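Side-chain contacts in domain of Unknown Function with an Immunoglobulin-like Beta-sandwich Fold (Bacteroides vulgatus ATCC 8482, PDB 3D33), which is of unknown function but adopts an immunoglobulin-like beta-sandwich fold and belongs to the DUF3244 family of the E-set clan: residues A[12-17]-A[91-96]; A[29-34]-A[99-104]; A[53-58]-A[103-108]. All blocks are in the same frame, centred on the assembly; numbering follows the deposited sequence. Where two conformers were deposited one is given.

All three contacts rest on van der Waals packing, joined in contact 3 by a Met-aromatic pair, without a hydrogen bond across them. Contacts 1 and 2, with centres about 4 Å apart, both lie largely in the interior between the two sheets: contact 1 brings residues 12-17 down onto strand 87-96, and contact 2 sets strand 31-36 of one sheet against strand 100-107 of the other. Backbone pairing of 91-96 with 99-104 joins them directly. Contact 3, about 12 Å from either centre, reuses strand 100-107 further along and joins two strands of a single sheet, with Met58 just past the end of one. It is half core, an isoleucine on a phenylalanine, and half surface, a selenomethionine beside a tyrosine.

Contact 1 of 3, residues A[12-17]-A[91-96]; sequences VELDGR and LEITGT
Residues 12-17 follow the first short strand of the beta-sandwich and pass from one sheet to the other, and on the way Val12 and Leu14 drop their side chains into the interior against Leu91 and Ile93. The closest approach is made by methyl groups: Leu14 CD1 lies 3.8 Å from Ile93 CD1, and Leu14 CD2 is nearly as close to the same Ile93 CD1, at 3.9 Å. One methyl of the isoleucine thus faces both branches of the leucine, and the two side chains cross at about a right angle. Ile93 reaches out with CD1 at a nearly eclipsed chi2 of 121°, well away from a staggered position. Leu91 makes looser contacts through CD2, which is 4.3 Å from Val12 CG1 and also 4.3 Å from Leu14 CD2, so that this methyl lies near both Val12 and Leu14. Backbone hydrogen bonds trace the switch between sheets: Val12 pairs with Val33 of strand 31-36, whereas Asp15 and Arg17 pair with Thr102 and His100 of strand 100-107. Around the contact, Leu14 also rests on Ile31 and Val33, and Leu91 on Ile53 and Ile55 of strand 50-57.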
loop_
_atom_site.group_PDB
_atom_site.type_symbol
_atom_site.label_atom_id
_atom_site.label_comp_id
_atom_site.label_asym_id
_atom_site.label_seq_id
_atom_site.Cartn_x
_atom_site.Cartn_y
_atom_site.Cartn_z
ATOM N N VAL A 12 3.019 2.532 -8.407
ATOM C CA VAL A 12 2.824 3.455 -7.287
ATOM C C VAL A 12 4.164 3.495 -6.547
ATOM O O VAL A 12 4.524 2.576 -5.806
ATOM C CB VAL A 12 1.637 3.063 -6.391
ATOM C CG1 VAL A 12 1.448 4.092 -5.267
ATOM C CG2 VAL A 12 0.341 2.949 -7.227
ATOM N N GLU A 13 4.930 4.546 -6.798
ATOM C CA GLU A 13 6.265 4.653 -6.245
ATOM C C GLU A 13 6.215 4.760 -4.729
ATOM O O GLU A 13 5.417 5.507 -4.188
ATOM C CB GLU A 13 7.000 5.859 -6.822
ATOM C CG GLU A 13 8.369 6.082 -6.191
ATOM C CD GLU A 13 9.249 7.029 -6.976
ATOM O OE1 GLU A 13 8.710 7.884 -7.715
ATOM O OE2 GLU A 13 10.485 6.926 -6.832
ATOM N N LEU A 14 7.086 4.023 -4.049
ATOM C CA LEU A 14 7.127 4.056 -2.603
ATOM C C LEU A 14 8.435 4.648 -2.117
ATOM O O LEU A 14 9.481 4.315 -2.656
ATOM C CB LEU A 14 6.988 2.646 -2.036
ATOM C CG LEU A 14 5.699 1.890 -2.390
ATOM C CD1 LEU A 14 5.717 0.444 -1.872
ATOM C CD2 LEU A 14 4.466 2.637 -1.876
ATOM N N ASP A 15 8.351 5.497 -1.093
ATOM C CA ASP A 15 9.536 6.084 -0.437
ATOM C C ASP A 15 9.515 5.774 1.051
ATOM O O ASP A 15 8.464 5.654 1.647
ATOM C CB ASP A 15 9.551 7.589 -0.654
ATOM C CG ASP A 15 9.785 7.939 -2.089
ATOM O OD1 ASP A 15 10.913 7.692 -2.564
ATOM O OD2 ASP A 15 8.850 8.453 -2.734
ATOM N N GLY A 16 10.687 5.558 1.634
ATOM C CA GLY A 16 10.773 5.315 3.049
ATOM C C GLY A 16 11.934 4.433 3.383
ATOM O O GLY A 16 12.990 4.485 2.741
ATOM N N ARG A 17 11.744 3.638 4.418
ATOM C CA ARG A 17 12.785 2.811 4.966
ATOM C C ARG A 17 12.155 1.464 5.256
ATOM O O ARG A 17 11.093 1.394 5.845
ATOM C CB ARG A 17 13.310 3.474 6.241
ATOM C CG ARG A 17 14.439 2.806 6.885
ATOM C CD ARG A 17 14.984 3.676 7.987
ATOM N NE ARG A 17 15.806 2.889 8.882
ATOM C CZ ARG A 17 16.436 3.369 9.946
ATOM N NH1 ARG A 17 16.368 4.657 10.253
ATOM N NH2 ARG A 17 17.154 2.549 10.700
ATOM N N LEU A 91 -0.978 6.173 0.475
ATOM C CA LEU A 91 -0.804 4.776 0.785
ATOM C C LEU A 91 0.395 4.581 1.702
ATOM O O LEU A 91 1.496 5.044 1.405
ATOM C CB LEU A 91 -0.581 3.995 -0.501
ATOM C CG LEU A 91 -0.214 2.536 -0.389
ATOM C CD1 LEU A 91 -1.343 1.745 0.210
ATOM C CD2 LEU A 91 0.202 1.929 -1.764
ATOM N N GLU A 92 0.165 3.962 2.844
ATOM C CA GLU A 92 1.256 3.686 3.785
ATOM C C GLU A 92 1.304 2.221 4.073
ATOM O O GLU A 92 0.262 1.600 4.338
ATOM C CB GLU A 92 1.023 4.386 5.109
ATOM C CG GLU A 92 0.945 5.844 5.085
ATOM C CD GLU A 92 0.581 6.325 6.492
ATOM O OE1 GLU A 92 1.500 6.413 7.339
ATOM O OE2 GLU A 92 -0.626 6.484 6.777
ATOM N N ILE A 93 2.516 1.679 4.049
ATOM C CA ILE A 93 2.768 0.296 4.417
ATOM C C ILE A 93 3.758 0.357 5.557
ATOM O O ILE A 93 4.849 0.931 5.398
ATOM C CB ILE A 93 3.375 -0.459 3.231
ATOM C CG1 ILE A 93 2.422 -0.335 2.013
ATOM C CG2 ILE A 93 3.563 -1.900 3.547
ATOM C CD1 ILE A 93 3.083 0.283 0.879
ATOM N N THR A 94 3.374 -0.184 6.698
ATOM C CA THR A 94 4.246 -0.155 7.861
ATOM C C THR A 94 4.515 -1.569 8.354
ATOM O O THR A 94 3.673 -2.470 8.215
ATOM C CB THR A 94 3.641 0.720 8.983
ATOM O OG1 THR A 94 2.403 0.156 9.397
ATOM C CG2 THR A 94 3.430 2.124 8.529
ATOM N N GLY A 95 5.723 -1.784 8.856
ATOM C CA GLY A 95 6.104 -3.075 9.391
ATOM C C GLY A 95 6.202 -3.026 10.895
ATOM O O GLY A 95 6.455 -1.968 11.470
ATOM N N THR A 96 5.968 -4.166 11.534
ATOM C CA THR A 96 6.245 -4.322 12.962
ATOM C C THR A 96 7.410 -5.299 13.157
ATOM O O THR A 96 7.383 -6.423 12.631
ATOM C CB THR A 96 4.988 -4.815 13.701
ATOM O OG1 THR A 96 3.903 -3.916 13.448
ATOM C CG2 THR A 96 5.231 -4.897 15.200
#

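Contact 2 of 3, residues A[29-34]-A[99-104]; sequences CPITVF and GHLTGY
Leu101 reaches across the sandwich to Ile31 and Cys29, and it gives up far more surface to this contact than either partner. A single methyl group does the work. Leu101 CD1 comes to 3.6 Å from Ile31 CB and is equally near Ile31 CG1, with Ile31 CG2 a little further off at 4.1 Å. The methyl therefore meets the branch point of the isoleucine rather than the end of its chain, and the two side chains cross obliquely. The same CD1 is 3.8 Å from Cys29 SG, so it bridges the start of strand 31-36 and the loop residue Cys29 that lies just before it. Cys29 brings its sulfur to this place by holding SG opposite its own backbone nitrogen (chi1 -177°). In that position the sulfur also accepts a weak hydrogen bond from the backbone N of Ile31, at 3.6 Å between Ile31 N and Cys29 SG with an N-H...S angle of 158°. This bond spans Pro30 and ties the loop to the first residue of the strand, while the sulfur still packs on the leucine. Ile31 and Leu101 are buried, whereas Cys29, in the loop before the strand, is exposed. Strand 31-36 belongs to one four-stranded sheet and strand 100-107 to the edge of the other. Leu14, in the loop after strand 10-11, also packs on Ile31, and strand 39-44 pairs with 31-36, Thr32 bonding to Lys43 through the backbone.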
loop_
_atom_site.group_PDB
_atom_site.type_symbol
_atom_site.label_atom_id
_atom_site.label_comp_id
_atom_site.label_asym_id
_atom_site.label_seq_id
_atom_site.Cartn_x
_atom_site.Cartn_y
_atom_site.Cartn_z
ATOM N N CYS A 29 14.238 -2.417 -2.573
ATOM C CA CYS A 29 13.121 -2.587 -1.643
ATOM C C CYS A 29 12.270 -3.780 -2.059
ATOM O O CYS A 29 11.908 -3.892 -3.237
ATOM C CB CYS A 29 12.266 -1.326 -1.650
ATOM S SG CYS A 29 10.907 -1.346 -0.512
ATOM N N PRO A 30 11.951 -4.685 -1.114
ATOM C CA PRO A 30 11.114 -5.834 -1.480
ATOM C C PRO A 30 9.636 -5.560 -1.752
ATOM O O PRO A 30 8.950 -6.446 -2.308
ATOM C CB PRO A 30 11.213 -6.737 -0.248
ATOM C CG PRO A 30 11.439 -5.822 0.878
ATOM C CD PRO A 30 12.360 -4.760 0.302
ATOM N N ILE A 31 9.141 -4.384 -1.352
ATOM C CA ILE A 31 7.732 -4.042 -1.498
ATOM C C ILE A 31 7.527 -3.200 -2.759
ATOM O O ILE A 31 8.199 -2.200 -2.934
ATOM C CB ILE A 31 7.193 -3.222 -0.299
ATOM C CG1 ILE A 31 7.610 -3.833 1.055
ATOM C CG2 ILE A 31 5.660 -3.071 -0.430
ATOM C CD1 ILE A 31 7.003 -5.144 1.320
ATOM N N THR A 32 6.621 -3.632 -3.640
ATOM C CA THR A 32 6.219 -2.815 -4.800
ATOM C C THR A 32 4.695 -2.844 -4.911
ATOM O O THR A 32 4.028 -3.768 -4.434
ATOM C CB THR A 32 6.861 -3.329 -6.093
ATOM O OG1 THR A 32 6.485 -4.677 -6.298
ATOM C CG2 THR A 32 8.394 -3.266 -6.028
ATOM N N VAL A 33 4.138 -1.779 -5.470
ATOM C CA VAL A 33 2.707 -1.609 -5.614
ATOM C C VAL A 33 2.418 -1.108 -7.047
ATOM O O VAL A 33 3.190 -0.286 -7.611
ATOM C CB VAL A 33 2.155 -0.618 -4.574
ATOM C CG1 VAL A 33 0.696 -0.297 -4.877
ATOM C CG2 VAL A 33 2.343 -1.158 -3.152
ATOM N N PHE A 34 1.346 -1.618 -7.646
ATOM C CA PHE A 34 0.827 -1.093 -8.931
ATOM C C PHE A 34 -0.684 -1.076 -8.922
ATOM O O PHE A 34 -1.305 -1.772 -8.117
ATOM C CB PHE A 34 1.365 -1.861 -10.163
ATOM C CG PHE A 34 1.043 -3.328 -10.172
ATOM C CD1 PHE A 34 -0.153 -3.781 -10.679
ATOM C CD2 PHE A 34 1.955 -4.264 -9.685
ATOM C CE1 PHE A 34 -0.452 -5.146 -10.698
ATOM C CE2 PHE A 34 1.664 -5.633 -9.714
ATOM C CZ PHE A 34 0.467 -6.064 -10.219
ATOM N N GLY A 99 9.735 -0.411 9.708
ATOM C CA GLY A 99 9.426 -0.344 8.272
ATOM C C GLY A 99 8.312 0.627 7.997
ATOM O O GLY A 99 7.251 0.568 8.622
ATOM N N HIS A 100 8.522 1.548 7.058
ATOM C CA HIS A 100 7.500 2.537 6.761
ATOM C C HIS A 100 7.720 3.082 5.373
ATOM O O HIS A 100 8.716 3.750 5.123
ATOM C CB HIS A 100 7.542 3.685 7.763
ATOM C CG HIS A 100 6.409 4.657 7.640
ATOM N ND1 HIS A 100 5.622 5.020 8.716
ATOM C CD2 HIS A 100 5.930 5.350 6.576
ATOM C CE1 HIS A 100 4.691 5.866 8.312
ATOM N NE2 HIS A 100 4.859 6.087 7.018
ATOM N N LEU A 101 6.785 2.768 4.489
ATOM C CA LEU A 101 6.836 3.181 3.102
ATOM C C LEU A 101 5.562 3.933 2.782
ATOM O O LEU A 101 4.479 3.571 3.255
ATOM C CB LEU A 101 6.933 1.953 2.173
ATOM C CG LEU A 101 8.163 1.083 2.296
ATOM C CD1 LEU A 101 7.965 -0.255 1.555
ATOM C CD2 LEU A 101 9.360 1.866 1.759
ATOM N N THR A 102 5.710 4.979 1.981
ATOM C CA THR A 102 4.575 5.822 1.607
ATOM C C THR A 102 4.569 6.080 0.112
ATOM O O THR A 102 5.622 6.350 -0.494
ATOM C CB THR A 102 4.655 7.194 2.313
ATOM O OG1 THR A 102 4.884 7.005 3.728
ATOM C CG2 THR A 102 3.398 8.019 2.055
ATOM N N GLY A 103 3.369 6.036 -0.463
ATOM C CA GLY A 103 3.138 6.425 -1.844
ATOM C C GLY A 103 1.795 7.111 -1.977
ATOM O O GLY A 103 0.997 7.221 -1.002
ATOM N N TYR A 104 1.544 7.598 -3.179
ATOM C CA TYR A 104 0.334 8.339 -3.461
ATOM C C TYR A 104 -0.231 7.878 -4.778
ATOM O O TYR A 104 0.504 7.540 -5.718
ATOM C CB TYR A 104 0.615 9.851 -3.510
ATOM C CG TYR A 104 1.074 10.400 -2.199
ATOM C CD1 TYR A 104 2.411 10.371 -1.838
ATOM C CD2 TYR A 104 0.167 10.927 -1.290
ATOM C CE1 TYR A 104 2.828 10.833 -0.609
ATOM C CE2 TYR A 104 0.585 11.415 -0.068
ATOM C CZ TYR A 104 1.904 11.371 0.266
ATOM O OH TYR A 104 2.327 11.843 1.503
#

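Contact 3 of 3, residues A[53-58]-A[103-108]; sequences IRITDM and GYFTKE
Ile55 meets Phe105 through its CG2 methyl, which lies 4.0 Å from Phe105 CZ and 4.2 Å from Phe105 CE2. The methyl approaches the far end of the ring obliquely, and the two side chains cross at about a right angle. The phenylalanine takes the less roomy first torsion, with CG lying between the backbone N and the carbonyl carbon (chi1 69°), and this swings the ring back towards strand 50-57 even though the side chain does not leave the backbone in that direction. In the isoleucine it is the touching branch, CG2, that stands opposite the backbone nitrogen. The strands that carry these residues are not neighbours: in this four-stranded sheet of the immunoglobulin-like sandwich, 50-57 and 100-107 flank strand 87-96 on either side and pair with it, so the side chains meet over the middle strand. Ile55 and Phe105 do so in the interior, where Ile79 and Leu40 of the opposing sheet pack on them. Tyr104, next in sequence to Phe105, is instead exposed and lies against Lys90 of the middle strand. Its partner Met58, present as selenomethionine and modelled in two conformers, bends at both chi2 (-77°) and chi3, bringing SE to 3.9 Å from Tyr104 CE2 and the terminal CE to 4.0 Å from the same carbon. This Met-aromatic contact is made at the ring edge: Met58 SE sits 5.2 Å from the Tyr104 ring centroid and 83° off the ring normal.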
loop_
_atom_site.group_PDB
_atom_site.type_symbol
_atom_site.label_atom_id
_atom_site.label_comp_id
_atom_site.label_asym_id
_atom_site.label_seq_id
_atom_site.Cartn_x
_atom_site.Cartn_y
_atom_site.Cartn_z
ATOM N N ILE A 53 -1.412 -1.905 6.218
ATOM C CA ILE A 53 -1.613 -1.069 5.028
ATOM C C ILE A 53 -2.735 -0.086 5.404
ATOM O O ILE A 53 -3.746 -0.488 5.958
ATOM C CB ILE A 53 -2.043 -1.879 3.791
ATOM C CG1 ILE A 53 -0.957 -2.893 3.437
ATOM C CG2 ILE A 53 -2.391 -0.950 2.606
ATOM C CD1 ILE A 53 -1.302 -3.811 2.274
ATOM N N ARG A 54 -2.497 1.194 5.163
ATOM C CA ARG A 54 -3.483 2.231 5.446
ATOM C C ARG A 54 -3.595 3.158 4.228
ATOM O O ARG A 54 -2.592 3.547 3.625
ATOM C CB ARG A 54 -3.085 2.992 6.704
ATOM C CG ARG A 54 -4.071 3.964 7.243
ATOM C CD ARG A 54 -3.666 4.348 8.701
ATOM N NE ARG A 54 -3.924 3.282 9.686
ATOM C CZ ARG A 54 -3.011 2.659 10.458
ATOM N NH1 ARG A 54 -1.707 2.927 10.392
ATOM N NH2 ARG A 54 -3.401 1.721 11.312
ATOM N N ILE A 55 -4.826 3.449 3.822
ATOM C CA ILE A 55 -5.059 4.349 2.728
ATOM C C ILE A 55 -5.902 5.498 3.282
ATOM O O ILE A 55 -6.926 5.249 3.955
ATOM C CB ILE A 55 -5.777 3.667 1.558
ATOM C CG1 ILE A 55 -4.961 2.485 1.031
ATOM C CG2 ILE A 55 -6.088 4.672 0.422
ATOM C CD1 ILE A 55 -5.642 1.720 -0.016
ATOM N N THR A 56 -5.453 6.724 3.033
ATOM C CA THR A 56 -6.029 7.958 3.575
ATOM C C THR A 56 -6.350 8.976 2.459
ATOM O O THR A 56 -5.491 9.246 1.598
ATOM C CB THR A 56 -5.017 8.600 4.598
ATOM O OG1 THR A 56 -4.681 7.651 5.619
ATOM C CG2 THR A 56 -5.626 9.840 5.243
ATOM N N ASP A 57 -7.563 9.531 2.451
ATOM C CA ASP A 57 -7.913 10.517 1.414
ATOM C C ASP A 57 -7.215 11.844 1.718
ATOM O O ASP A 57 -7.093 12.247 2.882
ATOM C CB ASP A 57 -9.420 10.703 1.263
ATOM C CG ASP A 57 -9.950 11.820 2.114
ATOM O OD1 ASP A 57 -10.251 11.555 3.291
ATOM O OD2 ASP A 57 -10.056 12.958 1.608
HETATM N N MSE A 58 -6.804 12.547 0.674
HETATM C CA MSE A 58 -6.041 13.782 0.861
HETATM C C MSE A 58 -6.878 15.067 1.011
HETATM O O MSE A 58 -6.318 16.141 1.306
HETATM C CB MSE A 58 -5.024 13.910 -0.259
HETATM C CG MSE A 58 -4.008 12.798 -0.208
HETATM SE SE MSE A 58 -2.684 13.096 1.164
HETATM C CE MSE A 58 -1.737 14.703 0.104
ATOM N N GLY A 103 3.369 6.036 -0.463
ATOM C CA GLY A 103 3.138 6.425 -1.844
ATOM C C GLY A 103 1.795 7.111 -1.977
ATOM O O GLY A 103 0.997 7.221 -1.002
ATOM N N TYR A 104 1.544 7.598 -3.179
ATOM C CA TYR A 104 0.334 8.339 -3.461
ATOM C C TYR A 104 -0.231 7.878 -4.778
ATOM O O TYR A 104 0.504 7.540 -5.718
ATOM C CB TYR A 104 0.615 9.851 -3.510
ATOM C CG TYR A 104 1.074 10.400 -2.199
ATOM C CD1 TYR A 104 2.411 10.371 -1.838
ATOM C CD2 TYR A 104 0.167 10.927 -1.290
ATOM C CE1 TYR A 104 2.828 10.833 -0.609
ATOM C CE2 TYR A 104 0.585 11.415 -0.068
ATOM C CZ TYR A 104 1.904 11.371 0.266
ATOM O OH TYR A 104 2.327 11.843 1.503
ATOM N N PHE A 105 -1.550 7.847 -4.850
ATOM C CA PHE A 105 -2.203 7.517 -6.104
ATOM C C PHE A 105 -3.525 8.260 -6.198
ATOM O O PHE A 105 -4.084 8.672 -5.185
ATOM C CB PHE A 105 -2.393 6.003 -6.253
ATOM C CG PHE A 105 -3.400 5.418 -5.302
ATOM C CD1 PHE A 105 -4.742 5.364 -5.654
ATOM C CD2 PHE A 105 -3.018 4.964 -4.030
ATOM C CE1 PHE A 105 -5.686 4.848 -4.776
ATOM C CE2 PHE A 105 -3.943 4.435 -3.162
ATOM C CZ PHE A 105 -5.299 4.397 -3.540
ATOM N N THR A 106 -4.002 8.429 -7.430
ATOM C CA THR A 106 -5.244 9.145 -7.691
ATOM C C THR A 106 -6.282 8.199 -8.310
ATOM O O THR A 106 -5.990 7.469 -9.279
ATOM C CB THR A 106 -4.986 10.337 -8.600
ATOM O OG1 THR A 106 -4.129 11.267 -7.928
ATOM C CG2 THR A 106 -6.289 11.036 -8.966
ATOM N N LYS A 107 -7.449 8.146 -7.684
ATOM C CA LYS A 107 -8.593 7.440 -8.246
ATOM C C LYS A 107 -9.379 8.410 -9.132
ATOM O O LYS A 107 -9.759 9.489 -8.709
ATOM C CB LYS A 107 -9.476 6.878 -7.130
ATOM C CG LYS A 107 -10.433 5.772 -7.574
ATOM C CD LYS A 107 -11.770 6.334 -8.050
ATOM C CE LYS A 107 -12.850 5.279 -8.126
ATOM N NZ LYS A 107 -14.225 5.907 -8.124
ATOM N N GLU A 108 -9.592 8.013 -10.379
ATOM C CA GLU A 108 -10.298 8.846 -11.328
ATOM C C GLU A 108 -11.715 8.342 -11.489
ATOM O O GLU A 108 -12.015 7.165 -11.274
ATOM C CB GLU A 108 -9.575 8.829 -12.678
ATOM O OXT GLU A 108 -12.597 9.096 -11.888
#